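Side-chain contact in hypothetical bacterial 6-phosphogluconolactonase (Bacteroides fragilis, PDB 3SCY), which folds as a seven-bladed beta-propeller of the lactonase family and probably hydrolyses 6-phosphogluconolactone: residues Gly262-Ser267 against Lys271-Ser276. Residues are numbered along the deposited sequence; the frame is centred on the assembly and turned at random. Where two conformers were deposited one is given.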
loop_
_atom_site.group_PDB
_atom_site.type_symbol
_atom_site.label_atom_id
_atom_site.label_comp_id
_atom_site.label_asym_id
_atom_site.label_seq_id
_atom_site.Cartn_x
_atom_site.Cartn_y
_atom_site.Cartn_z
ATOM N N GLY A 262 0.145 10.169 -3.861
ATOM C CA GLY A 262 -0.469 8.881 -3.596
ATOM C C GLY A 262 0.418 7.725 -3.201
ATOM O O GLY A 262 0.611 7.457 -2.007
ATOM N N ASP A 263 0.874 6.985 -4.186
ATOM C CA ASP A 263 1.615 5.764 -3.920
ATOM C C ASP A 263 3.101 5.862 -4.326
ATOM O O ASP A 263 3.528 6.811 -4.968
ATOM C CB ASP A 263 0.928 4.609 -4.644
ATOM C CG ASP A 263 1.141 3.232 -4.037
ATOM O OD1 ASP A 263 1.747 3.146 -2.918
ATOM O OD2 ASP A 263 0.677 2.250 -4.648
ATOM N N ILE A 264 3.876 4.891 -3.865
ATOM C CA ILE A 264 5.318 4.894 -4.082
ATOM C C ILE A 264 5.826 3.467 -4.212
ATOM O O ILE A 264 5.470 2.585 -3.423
ATOM C CB ILE A 264 6.034 5.656 -2.908
ATOM C CG1 ILE A 264 7.528 5.872 -3.218
ATOM C CG2 ILE A 264 5.800 4.965 -1.529
ATOM C CD1 ILE A 264 8.222 6.873 -2.209
ATOM N N HIS A 265 6.679 3.232 -5.254
ATOM C CA HIS A 265 7.239 1.926 -5.535
ATOM C C HIS A 265 8.594 2.031 -6.176
ATOM O O HIS A 265 8.843 2.918 -6.993
ATOM C CB HIS A 265 6.335 1.097 -6.478
ATOM C CG HIS A 265 5.002 0.765 -5.905
ATOM N ND1 HIS A 265 4.799 -0.404 -5.192
ATOM C CD2 HIS A 265 3.852 1.477 -5.921
ATOM C CE1 HIS A 265 3.539 -0.362 -4.795
ATOM N NE2 HIS A 265 2.935 0.761 -5.188
ATOM N N LEU A 266 9.465 1.101 -5.809
ATOM C CA LEU A 266 10.741 0.962 -6.447
ATOM C C LEU A 266 10.611 -0.083 -7.523
ATOM O O LEU A 266 9.890 -1.082 -7.334
ATOM C CB LEU A 266 11.806 0.510 -5.419
ATOM C CG LEU A 266 12.366 1.578 -4.512
ATOM C CD1 LEU A 266 12.944 0.981 -3.266
ATOM C CD2 LEU A 266 13.449 2.384 -5.213
ATOM N N SER A 267 11.363 0.073 -8.621
ATOM C CA SER A 267 11.458 -1.003 -9.597
ATOM C C SER A 267 12.132 -2.221 -8.888
ATOM O O SER A 267 12.946 -2.019 -7.968
ATOM C CB SER A 267 12.237 -0.563 -10.846
ATOM O OG SER A 267 13.535 -0.077 -10.546
ATOM N N LYS A 271 16.716 0.329 -9.326
ATOM C CA LYS A 271 17.317 1.446 -10.059
ATOM C C LYS A 271 16.410 2.681 -10.186
ATOM O O LYS A 271 16.935 3.791 -10.372
ATOM C CB LYS A 271 17.750 0.993 -11.450
ATOM C CG LYS A 271 19.037 0.181 -11.427
ATOM C CD LYS A 271 19.603 0.005 -12.829
ATOM C CE LYS A 271 20.867 -0.824 -12.827
ATOM N NZ LYS A 271 21.446 -0.944 -14.190
ATOM N N TYR A 272 15.074 2.513 -10.068
ATOM C CA TYR A 272 14.168 3.639 -10.212
ATOM C C TYR A 272 13.113 3.608 -9.179
ATOM O O TYR A 272 12.735 2.535 -8.706
ATOM C CB TYR A 272 13.498 3.666 -11.612
ATOM C CG TYR A 272 14.489 3.938 -12.718
ATOM C CD1 TYR A 272 14.866 5.241 -13.039
ATOM C CD2 TYR A 272 15.123 2.892 -13.378
ATOM C CE1 TYR A 272 15.857 5.491 -13.982
ATOM C CE2 TYR A 272 16.114 3.129 -14.320
ATOM C CZ TYR A 272 16.465 4.429 -14.632
ATOM O OH TYR A 272 17.466 4.658 -15.551
ATOM N N LEU A 273 12.679 4.802 -8.777
ATOM C CA LEU A 273 11.606 5.019 -7.821
ATOM C C LEU A 273 10.486 5.771 -8.540
ATOM O O LEU A 273 10.742 6.732 -9.274
ATOM C CB LEU A 273 12.102 5.793 -6.599
ATOM C CG LEU A 273 11.037 5.970 -5.490
ATOM C CD1 LEU A 273 11.604 5.721 -4.148
ATOM C CD2 LEU A 273 10.352 7.342 -5.552
ATOM N N TYR A 274 9.240 5.384 -8.254
ATOM C CA TYR A 274 8.070 6.007 -8.849
ATOM C C TYR A 274 7.138 6.492 -7.757
ATOM O O TYR A 274 6.949 5.794 -6.752
ATOM C CB TYR A 274 7.328 4.977 -9.743
ATOM C CG TYR A 274 8.194 4.493 -10.883
ATOM C CD1 TYR A 274 9.086 3.434 -10.708
ATOM C CD2 TYR A 274 8.113 5.084 -12.140
ATOM C CE1 TYR A 274 9.936 3.025 -11.742
ATOM C CE2 TYR A 274 8.905 4.640 -13.199
ATOM C CZ TYR A 274 9.833 3.630 -12.988
ATOM O OH TYR A 274 10.632 3.235 -14.034
ATOM N N ALA A 275 6.527 7.664 -7.964
ATOM C CA ALA A 275 5.595 8.210 -6.993
ATOM C C ALA A 275 4.441 8.851 -7.721
ATOM O O ALA A 275 4.674 9.574 -8.693
ATOM C CB ALA A 275 6.296 9.213 -6.083
ATOM N N SER A 276 3.199 8.561 -7.313
ATOM C CA SER A 276 2.059 9.104 -8.033
ATOM C C SER A 276 1.486 10.362 -7.399
ATOM O O SER A 276 1.647 10.585 -6.197
ATOM C CB SER A 276 0.964 8.054 -8.203
ATOM O OG SER A 276 0.319 7.724 -6.972
#
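His265 and Tyr274 form the hydrogen-bonded pair at the middle of this antiparallel ladder: Tyr274 N gives to His265 O at 2.8 Å, and His265 N returns a bond to Tyr274 O. At either end a serine hydroxyl joins in. Ser276 OG accepts a nearly straight bond from Asp263 N (2.9 Å, 177°), while Ser276 N donates to Asp263 O; the same hydroxyl also bonds Pro308 O, in the loop leading into the next blade. Toward the turn, Ser267 N reaches Tyr272 O at 2.8 Å, and Ser267 OG, set between its own backbone N and carbonyl carbon (chi1 56°), takes the N-H of Tyr272 at 3.1 Å. Asp269, within the turn, bonds that OG as well.

On one face, Leu273 wedges between two neighbours. Its CD2 lies 3.9 Å from Ile264 CG1, and its CB is equally far from Leu266 CD2; Tyr226 and Ile228 of the preceding blade pack against this apolar group.

On the other face, with His265, the Tyr274 ring turns its edge to His265 O, and its hydroxyl bonds Gly340 O. His265 NE2 donates to Asp263 OD2 at 2.8 Å, in the imidazole plane but from above the carboxylate. His215 and Phe311 N also hold that carboxylate, tying three blades together.

This is the hairpin of the two innermost strands in a four-stranded beta-propeller blade, clasped between its neighbours.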